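Long-range contacts in BtGH115A (Bacteroides thetaiotaomicron, PDB 5BY3), which acts as a family GH115 4-O-methyl-alpha-glucuronidase with specificity for decorated arabinogalactans: residues Ile495-Thr504 with Arg514-Ser522; Ala565-Ala576 with Lys588-Leu599. All coordinates share one frame; numbering follows the deposited sequence.

Interaction 1: Ile495-Thr504 with Arg514-Ser522; sequences IRKPEFMGNT and RVVKDLPWS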
# COMPACT_ATOMS: atom_id res chain seq x y z
N ILE A 495 -3.36 6.07 15.63
CA ILE A 495 -3.34 7.16 16.59
C ILE A 495 -1.99 7.87 16.54
O ILE A 495 -1.92 9.09 16.56
CB ILE A 495 -3.71 6.61 17.99
CG1 ILE A 495 -5.23 6.27 17.96
CG2 ILE A 495 -3.38 7.60 19.10
CD1 ILE A 495 -5.80 5.57 19.17
N ARG A 496 -0.93 7.09 16.44
CA ARG A 496 0.39 7.63 16.29
C ARG A 496 1.27 6.45 15.97
O ARG A 496 1.38 5.50 16.75
CB ARG A 496 0.84 8.30 17.57
CG ARG A 496 2.00 9.23 17.32
CD ARG A 496 1.52 10.65 17.14
NE ARG A 496 2.64 11.53 16.83
CZ ARG A 496 2.54 12.84 16.56
NH1 ARG A 496 1.35 13.43 16.55
NH2 ARG A 496 3.65 13.53 16.26
N LYS A 497 1.84 6.48 14.78
CA LYS A 497 2.79 5.50 14.30
C LYS A 497 4.03 5.44 15.20
O LYS A 497 4.39 6.44 15.83
CB LYS A 497 3.22 5.87 12.89
CG LYS A 497 2.14 5.64 11.84
CD LYS A 497 2.63 5.78 10.40
CE LYS A 497 1.89 4.85 9.42
NZ LYS A 497 0.47 5.17 9.09
N PRO A 498 4.68 4.27 15.28
CA PRO A 498 5.96 4.19 16.00
C PRO A 498 6.95 5.30 15.67
O PRO A 498 7.45 5.95 16.58
CB PRO A 498 6.50 2.85 15.56
CG PRO A 498 5.26 2.03 15.45
CD PRO A 498 4.23 2.93 14.85
N GLU A 499 7.17 5.54 14.38
CA GLU A 499 8.06 6.55 13.87
C GLU A 499 7.66 7.96 14.21
O GLU A 499 8.53 8.80 14.27
CB GLU A 499 8.21 6.42 12.35
CG GLU A 499 8.80 5.10 11.88
CD GLU A 499 7.74 4.06 11.55
OE1 GLU A 499 6.66 4.19 12.14
OE2 GLU A 499 7.99 3.11 10.72
N PHE A 500 6.37 8.24 14.48
CA PHE A 500 5.89 9.57 14.95
C PHE A 500 5.92 9.82 16.49
O PHE A 500 5.51 10.90 16.97
CB PHE A 500 4.47 9.93 14.44
CG PHE A 500 4.21 9.64 12.98
CD1 PHE A 500 5.25 9.49 12.04
CD2 PHE A 500 2.87 9.55 12.52
CE1 PHE A 500 4.96 9.18 10.69
CE2 PHE A 500 2.57 9.29 11.18
CZ PHE A 500 3.62 9.10 10.25
N MSE A 501 6.41 8.87 17.28
CA MSE A 501 6.29 8.92 18.75
C MSE A 501 7.23 9.89 19.40
O MSE A 501 7.09 10.17 20.59
CB MSE A 501 6.50 7.57 19.43
CG MSE A 501 5.32 6.65 19.15
SE MSE A 501 3.66 7.34 19.93
CE MSE A 501 4.24 7.50 21.79
N GLY A 502 8.21 10.40 18.64
CA GLY A 502 9.08 11.47 19.12
C GLY A 502 8.48 12.86 19.01
O GLY A 502 9.05 13.82 19.57
N ASN A 503 7.35 12.99 18.29
CA ASN A 503 6.77 14.31 17.99
C ASN A 503 7.82 15.23 17.33
O ASN A 503 7.99 16.38 17.72
CB ASN A 503 6.16 14.95 19.28
CG ASN A 503 5.17 16.10 18.98
OD1 ASN A 503 4.65 16.24 17.86
ND2 ASN A 503 4.91 16.94 20.00
N THR A 504 8.58 14.70 16.38
CA THR A 504 9.61 15.47 15.68
C THR A 504 9.11 15.68 14.24
O THR A 504 8.11 15.11 13.82
CB THR A 504 10.97 14.71 15.62
OG1 THR A 504 10.77 13.41 15.09
CG2 THR A 504 11.62 14.57 16.99
N ARG A 514 13.76 18.59 15.27
CA ARG A 514 14.50 17.33 15.29
C ARG A 514 14.77 16.89 16.73
O ARG A 514 15.29 15.79 16.95
CB ARG A 514 15.79 17.49 14.48
CG ARG A 514 15.58 17.86 13.00
CD ARG A 514 16.90 18.13 12.26
NE ARG A 514 17.93 17.12 12.55
CZ ARG A 514 17.98 15.91 12.01
NH1 ARG A 514 17.06 15.54 11.12
NH2 ARG A 514 18.95 15.07 12.36
N VAL A 515 14.40 17.74 17.68
CA VAL A 515 14.49 17.47 19.12
C VAL A 515 13.24 16.67 19.51
O VAL A 515 12.11 17.15 19.32
CB VAL A 515 14.56 18.79 19.97
CG1 VAL A 515 14.53 18.52 21.48
CG2 VAL A 515 15.79 19.61 19.61
N VAL A 516 13.45 15.47 20.04
CA VAL A 516 12.40 14.68 20.68
C VAL A 516 11.72 15.45 21.86
O VAL A 516 12.39 16.09 22.69
CB VAL A 516 12.94 13.30 21.08
CG1 VAL A 516 12.03 12.61 22.09
CG2 VAL A 516 13.09 12.40 19.85
N LYS A 517 10.38 15.40 21.91
CA LYS A 517 9.59 16.24 22.81
C LYS A 517 8.22 15.64 23.11
O LYS A 517 7.73 14.82 22.33
CB LYS A 517 9.44 17.66 22.23
CG LYS A 517 8.68 17.70 20.90
CD LYS A 517 9.35 18.59 19.87
CE LYS A 517 8.68 19.93 19.85
NZ LYS A 517 7.24 19.73 19.52
N ASP A 518 7.63 16.05 24.23
CA ASP A 518 6.31 15.59 24.67
C ASP A 518 5.26 15.53 23.55
O ASP A 518 5.13 16.46 22.73
CB ASP A 518 5.73 16.51 25.79
CG ASP A 518 6.61 16.59 27.05
OD1 ASP A 518 7.64 15.88 27.17
OD2 ASP A 518 6.22 17.39 27.93
N LEU A 519 4.51 14.45 23.55
CA LEU A 519 3.26 14.39 22.82
C LEU A 519 2.27 15.08 23.73
O LEU A 519 2.45 15.02 24.95
CB LEU A 519 2.89 12.93 22.57
CG LEU A 519 3.85 12.27 21.57
CD1 LEU A 519 4.01 10.82 21.90
CD2 LEU A 519 3.37 12.44 20.14
N PRO A 520 1.24 15.77 23.16
CA PRO A 520 0.31 16.50 24.07
C PRO A 520 -0.72 15.57 24.74
O PRO A 520 -1.95 15.71 24.51
CB PRO A 520 -0.35 17.55 23.15
CG PRO A 520 -0.21 17.00 21.74
CD PRO A 520 0.93 15.99 21.73
N TRP A 521 -0.23 14.62 25.53
CA TRP A 521 -1.09 13.64 26.20
C TRP A 521 -0.88 13.67 27.73
O TRP A 521 0.21 13.98 28.19
CB TRP A 521 -0.86 12.23 25.65
CG TRP A 521 -1.01 12.00 24.15
CD1 TRP A 521 -1.68 12.80 23.22
CD2 TRP A 521 -0.51 10.87 23.41
NE1 TRP A 521 -1.58 12.23 21.95
CE2 TRP A 521 -0.87 11.06 22.05
CE3 TRP A 521 0.23 9.73 23.77
CZ2 TRP A 521 -0.53 10.14 21.07
CZ3 TRP A 521 0.57 8.85 22.81
CH2 TRP A 521 0.18 9.03 21.47
N SER A 522 -1.92 13.36 28.50
CA SER A 522 -1.82 13.32 29.96
C SER A 522 -1.10 12.07 30.44
O SER A 522 -1.03 11.08 29.73
CB SER A 522 -3.21 13.27 30.55
OG SER A 522 -3.79 12.01 30.23
O HOH W 1 8.30 12.13 22.12

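Interaction 2: Ala565-Ala576 with Lys588-Leu599; sequences AATQMNRKLLYA and KSDAAYDSIAAL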
# COMPACT_ATOMS: atom_id res chain seq x y z
N ALA A 565 8.06 -4.73 18.38
CA ALA A 565 8.84 -3.54 17.94
C ALA A 565 8.10 -2.27 18.28
O ALA A 565 8.61 -1.38 18.96
CB ALA A 565 9.12 -3.60 16.45
N ALA A 566 6.83 -2.25 17.90
CA ALA A 566 5.95 -1.14 18.20
C ALA A 566 5.80 -0.85 19.70
O ALA A 566 5.79 0.32 20.12
CB ALA A 566 4.60 -1.38 17.53
N THR A 567 5.65 -1.92 20.50
CA THR A 567 5.51 -1.81 21.95
C THR A 567 6.74 -1.10 22.55
O THR A 567 6.63 -0.16 23.36
CB THR A 567 5.37 -3.20 22.60
OG1 THR A 567 4.20 -3.86 22.06
CG2 THR A 567 5.29 -3.09 24.18
N GLN A 568 7.91 -1.56 22.11
CA GLN A 568 9.18 -1.13 22.65
C GLN A 568 9.55 0.29 22.23
O GLN A 568 10.29 0.99 22.97
CB GLN A 568 10.29 -2.15 22.29
CG GLN A 568 10.18 -3.50 23.00
CD GLN A 568 10.08 -3.37 24.52
OE1 GLN A 568 10.90 -2.71 25.16
NE2 GLN A 568 9.04 -3.96 25.09
N MSE A 569 9.03 0.71 21.07
CA MSE A 569 9.13 2.10 20.62
C MSE A 569 8.28 2.97 21.48
O MSE A 569 8.73 4.04 21.92
CB MSE A 569 8.72 2.25 19.14
CG MSE A 569 9.12 3.56 18.44
SE MSE A 569 11.07 3.92 18.33
CE MSE A 569 12.09 2.55 17.37
N ASN A 570 7.05 2.55 21.75
CA ASN A 570 6.19 3.34 22.63
C ASN A 570 6.78 3.43 24.03
O ASN A 570 6.88 4.50 24.61
CB ASN A 570 4.75 2.87 22.56
CG ASN A 570 4.03 3.43 21.33
OD1 ASN A 570 3.17 4.30 21.46
ND2 ASN A 570 4.41 2.94 20.12
N ARG A 571 7.26 2.30 24.54
CA ARG A 571 8.00 2.27 25.81
C ARG A 571 9.17 3.23 25.84
O ARG A 571 9.30 4.00 26.78
CB ARG A 571 8.48 0.85 26.12
CG ARG A 571 7.34 -0.09 26.46
CD ARG A 571 7.79 -1.22 27.36
NE ARG A 571 6.65 -2.02 27.79
CZ ARG A 571 6.72 -3.30 28.15
NH1 ARG A 571 7.86 -3.98 28.13
NH2 ARG A 571 5.60 -3.92 28.49
N LYS A 572 10.02 3.20 24.81
CA LYS A 572 11.24 4.01 24.78
C LYS A 572 10.91 5.48 24.88
O LYS A 572 11.53 6.23 25.67
CB LYS A 572 12.06 3.75 23.51
CG LYS A 572 13.43 4.48 23.44
CD LYS A 572 14.06 4.39 22.06
CE LYS A 572 13.49 5.42 21.07
NZ LYS A 572 14.17 5.34 19.75
N LEU A 573 9.93 5.88 24.08
CA LEU A 573 9.58 7.28 23.96
C LEU A 573 8.60 7.71 25.06
O LEU A 573 8.70 8.83 25.55
CB LEU A 573 9.09 7.62 22.51
CG LEU A 573 10.32 7.59 21.56
CD1 LEU A 573 10.09 6.91 20.23
CD2 LEU A 573 10.95 8.96 21.39
N LEU A 574 7.68 6.84 25.47
CA LEU A 574 6.78 7.25 26.55
C LEU A 574 7.42 7.26 27.95
O LEU A 574 7.15 8.20 28.71
CB LEU A 574 5.46 6.51 26.52
CG LEU A 574 4.64 6.93 25.31
CD1 LEU A 574 3.35 6.12 25.28
CD2 LEU A 574 4.34 8.42 25.34
N TYR A 575 8.26 6.26 28.28
CA TYR A 575 9.01 6.30 29.55
C TYR A 575 9.93 7.51 29.57
O TYR A 575 10.07 8.16 30.58
CB TYR A 575 9.88 5.06 29.76
CG TYR A 575 9.17 3.72 29.97
CD1 TYR A 575 7.96 3.63 30.66
CD2 TYR A 575 9.79 2.52 29.53
CE1 TYR A 575 7.33 2.40 30.85
CE2 TYR A 575 9.19 1.28 29.73
CZ TYR A 575 7.96 1.22 30.39
OH TYR A 575 7.37 -0.02 30.57
N ALA A 576 10.54 7.81 28.42
CA ALA A 576 11.36 9.00 28.25
C ALA A 576 10.58 10.28 28.59
O ALA A 576 11.15 11.20 29.25
CB ALA A 576 11.89 9.06 26.83
N LYS A 588 14.59 2.71 32.01
CA LYS A 588 13.53 1.97 31.33
C LYS A 588 13.47 2.31 29.83
O LYS A 588 13.18 1.44 28.99
CB LYS A 588 12.18 2.25 31.99
CG LYS A 588 12.03 1.67 33.38
CD LYS A 588 10.57 1.42 33.66
CE LYS A 588 10.39 0.12 34.45
NZ LYS A 588 9.00 0.01 35.00
N SER A 589 13.80 3.57 29.51
CA SER A 589 13.83 4.04 28.12
C SER A 589 14.94 3.38 27.34
O SER A 589 14.73 2.90 26.22
CB SER A 589 13.97 5.55 28.06
OG SER A 589 14.06 5.97 26.71
N ASP A 590 16.12 3.35 27.96
CA ASP A 590 17.28 2.66 27.40
C ASP A 590 17.02 1.17 27.25
O ASP A 590 17.36 0.59 26.22
CB ASP A 590 18.56 2.97 28.19
CG ASP A 590 19.13 4.40 27.89
OD1 ASP A 590 18.95 4.94 26.77
OD2 ASP A 590 19.79 4.97 28.79
N ALA A 591 16.38 0.55 28.24
CA ALA A 591 16.11 -0.88 28.16
C ALA A 591 15.21 -1.22 26.95
O ALA A 591 15.48 -2.18 26.19
CB ALA A 591 15.53 -1.42 29.47
N ALA A 592 14.17 -0.40 26.79
CA ALA A 592 13.22 -0.47 25.68
C ALA A 592 13.93 -0.33 24.35
O ALA A 592 13.68 -1.12 23.43
CB ALA A 592 12.15 0.60 25.83
N TYR A 593 14.83 0.66 24.26
CA TYR A 593 15.74 0.80 23.14
C TYR A 593 16.49 -0.53 22.93
O TYR A 593 16.49 -1.05 21.81
CB TYR A 593 16.73 1.97 23.35
CG TYR A 593 17.74 2.11 22.22
CD1 TYR A 593 18.94 1.35 22.22
CD2 TYR A 593 17.51 2.98 21.15
CE1 TYR A 593 19.86 1.44 21.18
CE2 TYR A 593 18.43 3.10 20.11
CZ TYR A 593 19.60 2.32 20.12
OH TYR A 593 20.50 2.42 19.09
N ASP A 594 17.10 -1.08 23.98
CA ASP A 594 17.94 -2.29 23.84
C ASP A 594 17.10 -3.43 23.31
O ASP A 594 17.55 -4.23 22.47
CB ASP A 594 18.67 -2.67 25.14
CG ASP A 594 19.81 -1.70 25.50
OD1 ASP A 594 20.39 -1.10 24.56
OD2 ASP A 594 20.09 -1.53 26.73
N SER A 595 15.85 -3.45 23.73
CA SER A 595 14.96 -4.52 23.31
C SER A 595 14.64 -4.52 21.78
O SER A 595 14.66 -5.58 21.14
CB SER A 595 13.72 -4.54 24.21
OG SER A 595 12.82 -5.52 23.74
N ILE A 596 14.41 -3.33 21.21
CA ILE A 596 14.24 -3.12 19.75
C ILE A 596 15.46 -3.68 19.01
O ILE A 596 15.31 -4.38 18.02
CB ILE A 596 14.06 -1.60 19.42
CG1 ILE A 596 12.85 -1.02 20.11
CG2 ILE A 596 13.92 -1.37 17.93
CD1 ILE A 596 12.93 0.49 20.37
N ALA A 597 16.66 -3.35 19.51
CA ALA A 597 17.93 -3.87 19.00
C ALA A 597 17.92 -5.38 18.92
O ALA A 597 18.17 -5.94 17.85
CB ALA A 597 19.05 -3.42 19.93
N ALA A 598 17.61 -6.01 20.06
CA ALA A 598 17.54 -7.47 20.21
C ALA A 598 16.54 -8.07 19.23
O ALA A 598 16.88 -9.01 18.50
CB ALA A 598 17.21 -7.86 21.65
N LEU A 599 15.32 -7.51 19.18
CA LEU A 599 14.30 -7.93 18.21
C LEU A 599 14.83 -7.82 16.76
O LEU A 599 14.59 -8.71 15.95
CB LEU A 599 13.01 -7.14 18.41
CG LEU A 599 12.25 -7.45 19.72
CD1 LEU A 599 11.19 -6.42 20.07
CD2 LEU A 599 11.59 -8.79 19.63

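Interaction 1: Ile495-Thr504 with Arg514-Ser522
Arg-496 reaches Leu-519 by sending CG trans to its own backbone N (chi1 -162°) and then bending sharply at chi2 (96°), which lays its guanidinium plane against the leucine. Leu-519 CD2 sits over one face, toward the rim, 3.5 Å from Arg-496 NE. In its own plane the guanidinium meets Phe-500 O side-on: NE binds it at 2.9 Å from above the carbonyl plane, while NH2, at 3.3 Å, uses a lone pair within that plane. Asn-503 N gives the same oxygen a third bond, within the type I turn of residues 500 to 503. Without the guanidinium, as with an alanine here, Phe-500 O is likely to keep just the turn bond from Asn-503 N among the bonds described, and a gap would probably open beside Leu-519 CD2.

Selenomethionine Met-501 curls at both outer torsions, bringing CE within 3.3 Å of Leu-519 CD1 and 4.0 Å of Trp-521 CZ3. Its selenium makes an oblique Met-aromatic contact with the indole; Arg-496 CB, by contrast, comes to the ring's edge, near its plane. Polar bonds secure the other end: Asn-503 ND2 donates to Asp-518 O (2.8 Å), tilted from the carbonyl plane, and Lys-517 N donates to Gly-502 O (3.1 Å). One water donates to both Met-501 O and Lys-517 O, tying the two backbones together.

Both segments belong to the connection between helices 476-495 and 523-543. Trp-521 and Met-501 touch Arg-529 of the latter, Asp-518 forms a salt bridge with Arg-580, and Arg-496 and Phe-500 pack on Leu-737 of helix 730-738.

Interaction 2: Ala565-Ala576 with Lys588-Leu599
The ring of Tyr-575 is sandwiched: Lys-588 CD lies over the centre of one face in a CH-pi contact, 4.1 Å from the ring centroid, and Arg-571 CA lies over the opposite face, toward the rim. Tyr-593 is met differently, at its edge, where Lys-572 CD comes in near the ring plane, 3.8 Å from Tyr-593 CD2; the two side chains run alongside each other and point the same way.

The two helical segments run antiparallel, at 159°, and their axes approach to 7.6 Å at the closest. Knobs fit into holes: Gln-568 sits among Ala-592, Ser-595, Ile-596 and Leu-599, its CB 3.5 Å from Ile-596 CG1, while Lys-572 sits among Ser-589, Ala-592, Tyr-593 and Ile-596. With CG trans to the backbone N (chi1 -176°), Lys-572 carries its chain past Ser-589 toward Tyr-593. Beside the knobs, the CE of selenomethionine Met-569 meets Ile-596 CD1 at 3.7 Å.

Small side chains let the backbones come this close: Ala-592 CB lies 3.5 Å from Lys-572 N, and Ser-589 OG donates to Lys-572 O at 2.7 Å. Chemically, then, carbon-to-carbon packing dominates, from alanine, isoleucine and selenomethionine as well as the aliphatic parts of Gln-568 and the lysines, with one direct hydrogen bond. The fit therefore probably depends more on shape than on charge, and buried Lys-572 can serve as a knob because its NZ finds the carbonyls of Val-624 and Asn-626.

Overall arrangement
Interaction 1 closes before interaction 2 opens along the chain, yet their centres lie only 14 Å apart and they share a surface. Met-501 is the main bridge: its CE is 3.4 Å from Asn-570 OD1 and 3.6 Å from Leu-574 CG, so the loop rests on a flank of helix 552-580 that is turned away from helix 587-603. Asn-570 OD1 also accepts from Arg-529 NE of helix 523-543. The nickel ion, held by Leu-404 and Asp-436, lies about 12 Å from the side chains of both Phe-500 and Ala-565. Trp-405, which follows Leu-404 in sequence, meets both contacts: its N donates to Glu-499 OE2, and Met-569 touches it.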